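Local coordinates for PTS EIIA type-4 domain-containing protein (Streptococcus agalactiae NEM316, PDB 4TKZ), which is probably the EIIA component of a sugar phosphotransferase system, relaying phosphoryl groups during sugar uptake, as in mannose-type relatives, at residues Ser18-Glu21 against Leu22-His26. Sequence-based numbering, arbitrary orientation. Where two conformers were deposited one is given.
Sequences SSLE and LIAGH
The C-terminal turn of helix 12-24, where Leu20 and Glu21 meet Ala24 and Gly25, ends the helix of the beta-alpha-beta unit formed with strands 3-9 and 30-35. Well-formed i to i+4 bonds run to Ala24: its N donates to Leu20 O at 2.7 Å, with an N-H...O angle of 162°, while Ile23 N reaches Ser19 O at 3.0 Å. One residue before Ile23, Leu22 N donates to Ser18 O from 38° outside the carbonyl plane. Gly25 N has two weak bonds, i to i+4 with Glu21 O at 2.9 Å and i to i+5 with Leu20 O at 3.3 Å. Positive phi at Gly25 (89°) takes the chain out of the helix, where a beta carbon would press against the carbonyl oxygen of Ala24. Leu20 CD1 lies 4.0 Å from Ala24 CB, and the leucine also packs on Met97 of helix 93-102. In Glu21, a turn about CB-CG brings OE1 round beside the exit, 3.9 Å from His26 CB. Ser19 OG bonds to His9 O of the second subunit, placing this turn beside the dimer interface. The helix thus ends at a positive-phi glycine, and the chain goes on to strand 30-35, parallel to strand 3-9: a beta-alpha-beta crossover.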
loop_
_atom_site.group_PDB
_atom_site.type_symbol
_atom_site.label_atom_id
_atom_site.label_comp_id
_atom_site.label_asym_id
_atom_site.label_seq_id
_atom_site.Cartn_x
_atom_site.Cartn_y
_atom_site.Cartn_z
ATOM N N SER A 18 -2.545 9.651 5.311
ATOM C CA SER A 18 -1.557 10.674 5.650
ATOM C C SER A 18 -0.594 10.917 4.489
ATOM O O SER A 18 -0.067 12.018 4.350
ATOM C CB SER A 18 -0.789 10.320 6.932
ATOM O OG SER A 18 0.173 9.308 6.705
ATOM N N SER A 19 -0.373 9.901 3.650
ATOM C CA SER A 19 0.459 10.069 2.453
ATOM C C SER A 19 -0.238 11.013 1.483
ATOM O O SER A 19 0.368 11.946 0.946
ATOM C CB SER A 19 0.704 8.723 1.767
ATOM O OG SER A 19 1.326 7.809 2.650
ATOM N N LEU A 20 -1.517 10.747 1.260
ATOM C CA LEU A 20 -2.375 11.579 0.418
ATOM C C LEU A 20 -2.451 13.030 0.915
ATOM O O LEU A 20 -2.368 13.970 0.118
ATOM C CB LEU A 20 -3.781 10.957 0.352
ATOM C CG LEU A 20 -4.894 11.691 -0.394
ATOM C CD1 LEU A 20 -4.549 11.847 -1.867
ATOM C CD2 LEU A 20 -6.231 10.958 -0.222
ATOM N N GLU A 21 -2.609 13.207 2.225
ATOM C CA GLU A 21 -2.719 14.538 2.817
ATOM C C GLU A 21 -1.445 15.322 2.537
ATOM O O GLU A 21 -1.492 16.499 2.188
ATOM C CB GLU A 21 -2.940 14.421 4.328
ATOM C CG GLU A 21 -2.461 15.612 5.158
ATOM C CD GLU A 21 -3.543 16.646 5.431
ATOM O OE1 GLU A 21 -4.442 16.823 4.584
ATOM O OE2 GLU A 21 -3.484 17.286 6.505
ATOM N N LEU A 22 -0.304 14.656 2.696
ATOM C CA LEU A 22 0.997 15.295 2.492
ATOM C C LEU A 22 1.223 15.669 1.030
ATOM O O LEU A 22 1.740 16.753 0.724
ATOM C CB LEU A 22 2.128 14.380 2.977
ATOM C CG LEU A 22 3.527 14.968 2.771
ATOM C CD1 LEU A 22 3.655 16.256 3.561
ATOM C CD2 LEU A 22 4.625 13.978 3.165
ATOM N N ILE A 23 0.844 14.767 0.130
ATOM C CA ILE A 23 1.072 14.978 -1.297
ATOM C C ILE A 23 0.037 15.943 -1.874
ATOM O O ILE A 23 0.397 16.939 -2.494
ATOM C CB ILE A 23 1.089 13.640 -2.075
ATOM C CG1 ILE A 23 2.336 12.827 -1.719
ATOM C CG2 ILE A 23 1.051 13.879 -3.580
ATOM C CD1 ILE A 23 2.243 11.367 -2.138
ATOM N N ALA A 24 -1.241 15.670 -1.640
ATOM C CA ALA A 24 -2.307 16.406 -2.326
ATOM C C ALA A 24 -3.181 17.292 -1.431
ATOM O O ALA A 24 -3.986 18.078 -1.936
ATOM C CB ALA A 24 -3.180 15.437 -3.103
ATOM N N GLY A 25 -3.048 17.163 -0.113
ATOM C CA GLY A 25 -3.876 17.938 0.796
ATOM C C GLY A 25 -5.155 17.180 1.085
ATOM O O GLY A 25 -5.317 16.049 0.639
ATOM N N HIS A 26 -6.075 17.800 1.816
ATOM C CA HIS A 26 -7.309 17.119 2.196
ATOM C C HIS A 26 -8.274 16.968 1.020
ATOM O O HIS A 26 -8.467 17.900 0.242
ATOM C CB HIS A 26 -7.983 17.856 3.352
ATOM C CG HIS A 26 -9.261 17.223 3.805
ATOM N ND1 HIS A 26 -10.499 17.720 3.462
ATOM C CD2 HIS A 26 -9.491 16.132 4.570
ATOM C CE1 HIS A 26 -11.439 16.961 3.997
ATOM N NE2 HIS A 26 -10.854 15.989 4.673
#